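Local coordinates for putative acetyltransferase (Nocardia farcinica, PDB 3D9W), which probably catalyses the transfer of acetyl groups to arylamine substrates, at residues L38-T47 against C135-P146; L179-W187 against I241-A249. All blocks are in the same frame, centred on the assembly; numbering follows the deposited sequence.

Together the two contacts illustrate how side-chain chemistry follows place in the fold. Interaction 1 is the larger and mostly buried: helix 35-48 packs on the loop between strands 132-135 and 147-148, with an apolar core and a pair of arginines at one border. Interaction 2 is smaller and only partly buried, joining the end of strand 175-183 in the eight-stranded sheet to the turn after strand 239-243 in the four-stranded sheet, chiefly through one arginine's carbon chain. Their centres are about 17 Å apart, yet they touch: R141 of the 135-146 loop reaches across to E243, its NH2 forming a 2.8 Å salt bridge with OE2.

Interaction 1 of 2, residues L38-T47 against C135-P146; sequences LRELVYRHTT and CDVGFGRGPLRP
V42 sits at the middle of the apolar part, its two methyls dividing the loop between them. CG1, anti to the backbone N (chi1 179°), meets V137 CG1 at 4.1 Å and the peptide atoms of P143-R145, while CG2 lies 3.8 Å from P146 CD and close to C135. One turn earlier L38 extends the apolar patch, its CD1 3.7 Å from C135 SG and its CG beside the proline ring. One turn later T46 puts its methyl CG2 near V137 and P143 O. Y43 and L144 run side by side, the leucine methyls against CD2 and CE2 of the ring.

The polar part is of two kinds. Within the helix, T46 OG1 turns back to V42 O at 2.6 Å, which accepts T46 N from the opposite face of its plane; the hydroxyl is thus satisfied although it packs against L144. Across the contact, R145 folds back, bent at chi2 and chi3, and gives two weak hydrogen bonds to R39 O, from NH2 at 2.7 Å and from NE at 3.2 Å. Its guanidinium lies between Y43 CD2 on one face and R39 NH2 on the other, the two guanidinium planes only 11° apart.

In the same loop D136 turns from the helix to H119 and R190; its pairing with H119 is consistent with the His-Asp pair of the family's Cys-His-Asp triad. The chemistry implies that a largely apolar seam seats the loop carrying D136 on the helix, while at the border two arginines lie close with nearly parallel guanidinium planes, an approach that the weak bonds to R39 O may partly offset.

Interaction 2 of 2, residues L179-W187 against I241-A249; sequences LHQFGRDGW and ITERPDGSA
R184, with the most surface buried here, crosses I241 at about a right angle and E243 obliquely, and touches the methyl of A249. Its chain is bent at chi2 and chi3, which carries the aliphatic part over the ends of strands 239-243 and 249-253: CG rests 3.5 Å from the carboxyl carbon CD of E243, and CD meets A249 CB and I241 CG2. At its far end NH1 lies 3.6 Å from I241 CD1, a methyl set over one face of the guanidinium. Side chain to side chain, R184 therefore meets E243 through its carbons rather than its charge, since R184 NH1 stays 4.9 Å from E243 OE1 and the two flat groups are 83° apart.

E243 comes next. CG is anti to the backbone N (chi1 -160°) and the chain beyond is extended, which brings OE2 to the G183-G186 type I turn, where R184 N gives it a weak hydrogen bond at 3.3 Å. Its stronger partner is R141, in the loop of interaction 1, which also has a weak bond to F182 O.

At the F182 ring, D246 O lies near the ring plane at the edge, 4.1 Å from CE2, and G247 CA is also close to that atom, while R162 makes a cation-pi contact with the ring. The facing type I turn, R244-G247, overlaps an Asx turn in which D246 OD1 accepts S248 N from above the carboxylate plane and S248 OG through its syn lone pair.

The turn after strand 175-183 is thus joined to the end of the four-stranded sheet mainly by carbon packing, and the charge of E243 is met chiefly by R141, which ties this junction to the loop nearer the protein's centre.

Interaction 1 of 2, residues L38-T47 against C135-P146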
loop_
_atom_site.group_PDB
_atom_site.type_symbol
_atom_site.label_atom_id
_atom_site.label_comp_id
_atom_site.label_asym_id
_atom_site.label_seq_id
_atom_site.Cartn_x
_atom_site.Cartn_y
_atom_site.Cartn_z
ATOM N N LEU A 38 10.817 -2.555 13.104
ATOM C CA LEU A 38 9.711 -2.868 12.204
ATOM C C LEU A 38 8.524 -1.969 12.468
ATOM O O LEU A 38 7.878 -1.504 11.540
ATOM C CB LEU A 38 9.282 -4.327 12.349
ATOM C CG LEU A 38 8.268 -4.834 11.323
ATOM C CD1 LEU A 38 8.855 -4.774 9.926
ATOM C CD2 LEU A 38 7.892 -6.248 11.673
ATOM N N ARG A 39 8.232 -1.724 13.737
ATOM C CA ARG A 39 7.109 -0.866 14.082
ATOM C C ARG A 39 7.330 0.565 13.615
ATOM O O ARG A 39 6.370 1.302 13.427
ATOM C CB ARG A 39 6.853 -0.889 15.588
ATOM C CG ARG A 39 6.052 -2.095 16.073
ATOM C CD ARG A 39 5.924 -2.070 17.590
ATOM N NE ARG A 39 5.428 -0.783 18.102
ATOM C CZ ARG A 39 4.146 -0.483 18.304
ATOM N NH1 ARG A 39 3.196 -1.378 18.045
ATOM N NH2 ARG A 39 3.817 0.718 18.764
ATOM N N GLU A 40 8.589 0.959 13.420
ATOM C CA GLU A 40 8.868 2.319 12.954
ATOM C C GLU A 40 8.970 2.375 11.438
ATOM O O GLU A 40 8.573 3.352 10.817
ATOM C CB GLU A 40 10.160 2.867 13.549
ATOM C CG GLU A 40 10.224 4.384 13.475
ATOM C CD GLU A 40 11.629 4.914 13.646
ATOM O OE1 GLU A 40 12.355 4.380 14.521
ATOM O OE2 GLU A 40 12.000 5.864 12.915
ATOM N N LEU A 41 9.511 1.321 10.845
ATOM C CA LEU A 41 9.637 1.264 9.404
ATOM C C LEU A 41 8.249 1.401 8.799
ATOM O O LEU A 41 8.024 2.230 7.919
ATOM C CB LEU A 41 10.272 -0.061 8.987
ATOM C CG LEU A 41 11.738 -0.266 9.391
ATOM C CD1 LEU A 41 12.243 -1.627 8.901
ATOM C CD2 LEU A 41 12.583 0.844 8.784
ATOM N N VAL A 42 7.313 0.598 9.294
ATOM C CA VAL A 42 5.941 0.624 8.804
ATOM C C VAL A 42 5.273 1.985 8.961
ATOM O O VAL A 42 4.592 2.476 8.058
ATOM C CB VAL A 42 5.092 -0.418 9.528
ATOM C CG1 VAL A 42 3.661 -0.366 9.026
ATOM C CG2 VAL A 42 5.688 -1.787 9.306
ATOM N N TYR A 43 5.471 2.591 10.119
ATOM C CA TYR A 43 4.891 3.887 10.412
ATOM C C TYR A 43 5.435 4.994 9.500
ATOM O O TYR A 43 4.670 5.737 8.880
ATOM C CB TYR A 43 5.157 4.209 11.882
ATOM C CG TYR A 43 4.597 5.520 12.368
ATOM C CD1 TYR A 43 5.208 6.729 12.032
ATOM C CD2 TYR A 43 3.483 5.551 13.205
ATOM C CE1 TYR A 43 4.732 7.942 12.523
ATOM C CE2 TYR A 43 2.996 6.754 13.705
ATOM C CZ TYR A 43 3.629 7.948 13.363
ATOM O OH TYR A 43 3.177 9.140 13.880
ATOM N N ARG A 44 6.757 5.096 9.413
ATOM C CA ARG A 44 7.397 6.117 8.589
ATOM C C ARG A 44 6.964 6.040 7.133
ATOM O O ARG A 44 6.604 7.050 6.532
ATOM C CB ARG A 44 8.920 5.976 8.659
ATOM C CG ARG A 44 9.521 6.126 10.039
ATOM C CD ARG A 44 9.165 7.461 10.642
ATOM N NE ARG A 44 9.906 7.713 11.874
ATOM C CZ ARG A 44 9.710 8.769 12.655
ATOM N NH1 ARG A 44 8.793 9.670 12.327
ATOM N NH2 ARG A 44 10.424 8.918 13.764
ATOM N N HIS A 45 7.016 4.830 6.578
ATOM C CA HIS A 45 6.652 4.575 5.184
ATOM C C HIS A 45 5.190 4.876 4.900
ATOM O O HIS A 45 4.874 5.645 3.998
ATOM C CB HIS A 45 6.957 3.112 4.822
ATOM C CG HIS A 45 6.824 2.797 3.359
ATOM N ND1 HIS A 45 7.849 2.242 2.624
ATOM C CD2 HIS A 45 5.782 2.927 2.506
ATOM C CE1 HIS A 45 7.445 2.045 1.381
ATOM N NE2 HIS A 45 6.194 2.452 1.284
ATOM N N THR A 46 4.292 4.273 5.662
ATOM C CA THR A 46 2.877 4.501 5.430
ATOM C C THR A 46 2.472 5.950 5.568
ATOM O O THR A 46 1.511 6.377 4.940
ATOM C CB THR A 46 2.013 3.659 6.374
ATOM O OG1 THR A 46 2.428 3.882 7.730
ATOM C CG2 THR A 46 2.136 2.181 6.015
ATOM N N THR A 47 3.199 6.715 6.380
ATOM C CA THR A 47 2.851 8.127 6.581
ATOM C C THR A 47 3.703 9.096 5.776
ATOM O O THR A 47 3.499 10.307 5.834
ATOM C CB THR A 47 2.924 8.535 8.074
ATOM O OG1 THR A 47 4.269 8.439 8.544
ATOM C CG2 THR A 47 2.041 7.631 8.910
ATOM N N CYS A 135 2.851 -6.891 7.361
ATOM C CA CYS A 135 3.123 -5.501 7.010
ATOM C C CYS A 135 2.377 -5.129 5.731
ATOM O O CYS A 135 2.702 -5.594 4.638
ATOM C CB CYS A 135 4.629 -5.271 6.839
ATOM S SG CYS A 135 5.602 -5.558 8.353
ATOM N N ASP A 136 1.344 -4.310 5.893
ATOM C CA ASP A 136 0.547 -3.844 4.769
ATOM C C ASP A 136 0.919 -2.381 4.568
ATOM O O ASP A 136 0.274 -1.468 5.085
ATOM C CB ASP A 136 -0.938 -3.993 5.081
ATOM C CG ASP A 136 -1.807 -3.583 3.925
ATOM O OD1 ASP A 136 -1.286 -3.592 2.791
ATOM O OD2 ASP A 136 -3.000 -3.260 4.146
ATOM N N VAL A 137 1.985 -2.169 3.816
ATOM C CA VAL A 137 2.484 -0.827 3.585
ATOM C C VAL A 137 2.063 -0.199 2.265
ATOM O O VAL A 137 2.451 0.929 1.963
ATOM C CB VAL A 137 4.038 -0.809 3.664
ATOM C CG1 VAL A 137 4.500 -1.119 5.087
ATOM C CG2 VAL A 137 4.621 -1.828 2.683
ATOM N N GLY A 138 1.265 -0.908 1.480
ATOM C CA GLY A 138 0.878 -0.351 0.198
ATOM C C GLY A 138 -0.604 -0.145 -0.040
ATOM O O GLY A 138 -1.001 0.241 -1.144
ATOM N N PHE A 139 -1.425 -0.393 0.983
ATOM C CA PHE A 139 -2.865 -0.233 0.828
ATOM C C PHE A 139 -3.236 1.233 0.609
ATOM O O PHE A 139 -4.173 1.536 -0.127
ATOM C CB PHE A 139 -3.621 -0.778 2.050
ATOM C CG PHE A 139 -5.119 -0.886 1.836
ATOM C CD1 PHE A 139 -5.652 -1.875 1.009
ATOM C CD2 PHE A 139 -5.989 0.030 2.422
ATOM C CE1 PHE A 139 -7.031 -1.948 0.769
ATOM C CE2 PHE A 139 -7.372 -0.033 2.188
ATOM C CZ PHE A 139 -7.889 -1.026 1.359
ATOM N N GLY A 140 -2.503 2.137 1.256
ATOM C CA GLY A 140 -2.788 3.548 1.104
ATOM C C GLY A 140 -3.476 4.118 2.319
ATOM O O GLY A 140 -3.603 5.328 2.442
ATOM N N ARG A 141 -3.922 3.243 3.214
ATOM C CA ARG A 141 -4.600 3.652 4.436
ATOM C C ARG A 141 -4.024 2.877 5.619
ATOM O O ARG A 141 -4.760 2.377 6.471
ATOM C CB ARG A 141 -6.100 3.381 4.315
ATOM C CG ARG A 141 -6.957 3.891 5.477
ATOM C CD ARG A 141 -8.419 3.630 5.170
ATOM N NE ARG A 141 -9.348 4.113 6.188
ATOM C CZ ARG A 141 -9.491 3.576 7.395
ATOM N NH1 ARG A 141 -8.758 2.529 7.766
ATOM N NH2 ARG A 141 -10.397 4.074 8.220
ATOM N N GLY A 142 -2.702 2.781 5.669
ATOM C CA GLY A 142 -2.073 2.052 6.746
ATOM C C GLY A 142 -2.446 0.596 6.625
ATOM O O GLY A 142 -2.777 0.142 5.533
ATOM N N PRO A 143 -2.422 -0.167 7.726
ATOM C CA PRO A 143 -2.069 0.236 9.088
ATOM C C PRO A 143 -0.670 0.821 9.204
ATOM O O PRO A 143 0.247 0.362 8.536
ATOM C CB PRO A 143 -2.199 -1.064 9.862
ATOM C CG PRO A 143 -3.278 -1.746 9.163
ATOM C CD PRO A 143 -2.902 -1.556 7.723
ATOM N N LEU A 144 -0.511 1.827 10.063
ATOM C CA LEU A 144 0.795 2.462 10.265
ATOM C C LEU A 144 1.709 1.722 11.249
ATOM O O LEU A 144 2.706 2.269 11.708
ATOM C CB LEU A 144 0.619 3.922 10.698
ATOM C CG LEU A 144 -0.401 4.252 11.785
ATOM C CD1 LEU A 144 0.020 3.624 13.106
ATOM C CD2 LEU A 144 -0.512 5.766 11.914
ATOM N N ARG A 145 1.349 0.476 11.557
ATOM C CA ARG A 145 2.117 -0.408 12.445
ATOM C C ARG A 145 1.758 -1.797 11.970
ATOM O O ARG A 145 0.637 -2.028 11.529
ATOM C CB ARG A 145 1.696 -0.280 13.915
ATOM C CG ARG A 145 1.736 1.138 14.471
ATOM C CD ARG A 145 2.560 1.221 15.730
ATOM N NE ARG A 145 3.953 1.568 15.465
ATOM C CZ ARG A 145 4.472 2.783 15.633
ATOM N NH1 ARG A 145 3.708 3.777 16.062
ATOM N NH2 ARG A 145 5.765 2.995 15.399
ATOM N N PRO A 146 2.701 -2.740 12.040
ATOM C CA PRO A 146 2.374 -4.089 11.587
ATOM C C PRO A 146 1.403 -4.761 12.550
ATOM O O PRO A 146 1.374 -4.448 13.739
ATOM C CB PRO A 146 3.731 -4.773 11.568
ATOM C CG PRO A 146 4.423 -4.138 12.738
ATOM C CD PRO A 146 4.069 -2.680 12.580
#

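Interaction 2 of 2, residues L179-W187 against I241-A249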
loop_
_atom_site.group_PDB
_atom_site.type_symbol
_atom_site.label_atom_id
_atom_site.label_comp_id
_atom_site.label_asym_id
_atom_site.label_seq_id
_atom_site.Cartn_x
_atom_site.Cartn_y
_atom_site.Cartn_z
ATOM N N LEU A 179 -9.058 -8.981 7.426
ATOM C CA LEU A 179 -8.740 -7.822 8.242
ATOM C C LEU A 179 -9.940 -6.884 8.166
ATOM O O LEU A 179 -10.431 -6.597 7.078
ATOM C CB LEU A 179 -7.501 -7.117 7.700
ATOM C CG LEU A 179 -7.015 -5.977 8.587
ATOM C CD1 LEU A 179 -6.362 -6.567 9.825
ATOM C CD2 LEU A 179 -6.033 -5.106 7.826
ATOM N N HIS A 180 -10.413 -6.416 9.318
ATOM C CA HIS A 180 -11.565 -5.515 9.365
ATOM C C HIS A 180 -11.138 -4.124 9.809
ATOM O O HIS A 180 -10.434 -3.985 10.789
ATOM C CB HIS A 180 -12.610 -6.036 10.356
ATOM C CG HIS A 180 -13.253 -7.327 9.952
ATOM N ND1 HIS A 180 -14.366 -7.382 9.141
ATOM C CD2 HIS A 180 -12.951 -8.609 10.265
ATOM C CE1 HIS A 180 -14.725 -8.643 8.977
ATOM N NE2 HIS A 180 -13.883 -9.408 9.648
ATOM N N GLN A 181 -11.574 -3.090 9.100
ATOM C CA GLN A 181 -11.217 -1.728 9.474
ATOM C C GLN A 181 -12.485 -0.949 9.757
ATOM O O GLN A 181 -13.522 -1.247 9.179
ATOM C CB GLN A 181 -10.467 -1.039 8.338
ATOM C CG GLN A 181 -11.297 -0.894 7.080
ATOM C CD GLN A 181 -10.709 0.090 6.093
ATOM O OE1 GLN A 181 -9.530 0.024 5.763
ATOM N NE2 GLN A 181 -11.537 1.006 5.607
ATOM N N PHE A 182 -12.402 0.038 10.649
ATOM C CA PHE A 182 -13.547 0.886 10.986
ATOM C C PHE A 182 -13.401 2.183 10.202
ATOM O O PHE A 182 -12.341 2.804 10.226
ATOM C CB PHE A 182 -13.581 1.198 12.481
ATOM C CG PHE A 182 -14.850 1.860 12.924
ATOM C CD1 PHE A 182 -16.028 1.126 13.052
ATOM C CD2 PHE A 182 -14.887 3.232 13.155
ATOM C CE1 PHE A 182 -17.227 1.752 13.397
ATOM C CE2 PHE A 182 -16.085 3.874 13.504
ATOM C CZ PHE A 182 -17.258 3.130 13.623
ATOM N N GLY A 183 -14.459 2.594 9.507
ATOM C CA GLY A 183 -14.385 3.806 8.710
ATOM C C GLY A 183 -15.703 4.467 8.338
ATOM O O GLY A 183 -16.743 4.185 8.928
ATOM N N ARG A 184 -15.642 5.349 7.344
ATOM C CA ARG A 184 -16.795 6.115 6.871
ATOM C C ARG A 184 -18.147 5.421 6.905
ATOM O O ARG A 184 -19.174 6.077 7.111
ATOM C CB ARG A 184 -16.555 6.615 5.452
ATOM C CG ARG A 184 -15.231 7.331 5.247
ATOM C CD ARG A 184 -15.460 8.553 4.367
ATOM N NE ARG A 184 -16.460 8.298 3.325
ATOM C CZ ARG A 184 -16.226 7.625 2.200
ATOM N NH1 ARG A 184 -15.017 7.131 1.950
ATOM N NH2 ARG A 184 -17.212 7.446 1.329
ATOM N N ASP A 185 -18.158 4.107 6.688
ATOM C CA ASP A 185 -19.414 3.353 6.706
ATOM C C ASP A 185 -19.465 2.331 7.837
ATOM O O ASP A 185 -20.141 1.313 7.729
ATOM C CB ASP A 185 -19.627 2.637 5.371
ATOM C CG ASP A 185 -21.081 2.660 4.921
ATOM O OD1 ASP A 185 -21.975 2.230 5.690
ATOM O OD2 ASP A 185 -21.329 3.123 3.786
ATOM N N GLY A 186 -18.759 2.616 8.922
ATOM C CA GLY A 186 -18.744 1.706 10.046
ATOM C C GLY A 186 -17.736 0.603 9.819
ATOM O O GLY A 186 -16.823 0.758 9.015
ATOM N N TRP A 187 -17.882 -0.511 10.527
ATOM C CA TRP A 187 -16.958 -1.610 10.337
ATOM C C TRP A 187 -17.091 -2.172 8.936
ATOM O O TRP A 187 -18.109 -2.006 8.266
ATOM C CB TRP A 187 -17.208 -2.715 11.349
ATOM C CG TRP A 187 -16.567 -2.438 12.645
ATOM C CD1 TRP A 187 -17.139 -1.865 13.741
ATOM C CD2 TRP A 187 -15.193 -2.666 12.976
ATOM N NE1 TRP A 187 -16.202 -1.717 14.740
ATOM C CE2 TRP A 187 -15.000 -2.201 14.297
ATOM C CE3 TRP A 187 -14.105 -3.218 12.284
ATOM C CZ2 TRP A 187 -13.766 -2.270 14.943
ATOM C CZ3 TRP A 187 -12.873 -3.287 12.924
ATOM C CH2 TRP A 187 -12.715 -2.813 14.245
ATOM N N ILE A 241 -11.851 13.061 -0.339
ATOM C CA ILE A 241 -12.273 12.639 0.980
ATOM C C ILE A 241 -11.153 12.725 1.989
ATOM O O ILE A 241 -9.997 12.447 1.680
ATOM C CB ILE A 241 -12.736 11.187 0.979
ATOM C CG1 ILE A 241 -13.497 10.882 -0.310
ATOM C CG2 ILE A 241 -13.597 10.926 2.213
ATOM C CD1 ILE A 241 -13.783 9.406 -0.512
ATOM N N THR A 242 -11.512 13.118 3.201
ATOM C CA THR A 242 -10.567 13.192 4.296
ATOM C C THR A 242 -11.286 12.445 5.418
ATOM O O THR A 242 -12.410 12.782 5.770
ATOM C CB THR A 242 -10.278 14.638 4.714
ATOM O OG1 THR A 242 -9.697 15.350 3.616
ATOM C CG2 THR A 242 -9.311 14.652 5.877
ATOM N N GLU A 243 -10.641 11.418 5.957
ATOM C CA GLU A 243 -11.220 10.594 7.006
ATOM C C GLU A 243 -10.360 10.655 8.259
ATOM O O GLU A 243 -9.156 10.876 8.171
ATOM C CB GLU A 243 -11.285 9.153 6.518
ATOM C CG GLU A 243 -12.246 8.274 7.261
ATOM C CD GLU A 243 -12.125 6.822 6.842
ATOM O OE1 GLU A 243 -11.799 6.573 5.652
ATOM O OE2 GLU A 243 -12.364 5.938 7.701
ATOM N N ARG A 244 -10.980 10.450 9.420
ATOM C CA ARG A 244 -10.266 10.464 10.701
ATOM C C ARG A 244 -10.493 9.159 11.457
ATOM O O ARG A 244 -11.455 8.444 11.190
ATOM C CB ARG A 244 -10.703 11.676 11.519
ATOM C CG ARG A 244 -10.335 12.977 10.821
ATOM C CD ARG A 244 -10.713 14.210 11.616
ATOM N NE ARG A 244 -12.139 14.529 11.539
ATOM C CZ ARG A 244 -12.784 14.862 10.417
ATOM N NH1 ARG A 244 -12.130 14.919 9.258
ATOM N NH2 ARG A 244 -14.083 15.153 10.458
ATOM N N PRO A 245 -9.610 8.829 12.414
ATOM C CA PRO A 245 -9.717 7.588 13.199
ATOM C C PRO A 245 -11.042 7.309 13.926
ATOM O O PRO A 245 -11.341 6.165 14.234
ATOM C CB PRO A 245 -8.535 7.690 14.166
ATOM C CG PRO A 245 -7.552 8.551 13.426
ATOM C CD PRO A 245 -8.452 9.620 12.863
ATOM N N ASP A 246 -11.833 8.341 14.200
ATOM C CA ASP A 246 -13.112 8.145 14.880
ATOM C C ASP A 246 -14.207 7.847 13.851
ATOM O O ASP A 246 -15.399 7.858 14.158
ATOM C CB ASP A 246 -13.483 9.395 15.683
ATOM C CG ASP A 246 -13.903 10.549 14.798
ATOM O OD1 ASP A 246 -13.552 10.541 13.600
ATOM O OD2 ASP A 246 -14.581 11.472 15.298
ATOM N N GLY A 247 -13.789 7.605 12.618
ATOM C CA GLY A 247 -14.744 7.297 11.577
ATOM C C GLY A 247 -15.322 8.498 10.855
ATOM O O GLY A 247 -15.678 8.386 9.685
ATOM N N SER A 248 -15.415 9.639 11.531
ATOM C CA SER A 248 -15.978 10.831 10.900
ATOM C C SER A 248 -15.197 11.220 9.650
ATOM O O SER A 248 -14.092 10.717 9.411
ATOM C CB SER A 248 -16.017 12.006 11.888
ATOM O OG SER A 248 -14.718 12.421 12.268
ATOM N N ALA A 249 -15.778 12.108 8.849
ATOM C CA ALA A 249 -15.135 12.536 7.618
ATOM C C ALA A 249 -15.916 13.616 6.882
ATOM O O ALA A 249 -17.065 13.908 7.206
ATOM C CB ALA A 249 -14.934 11.337 6.706
#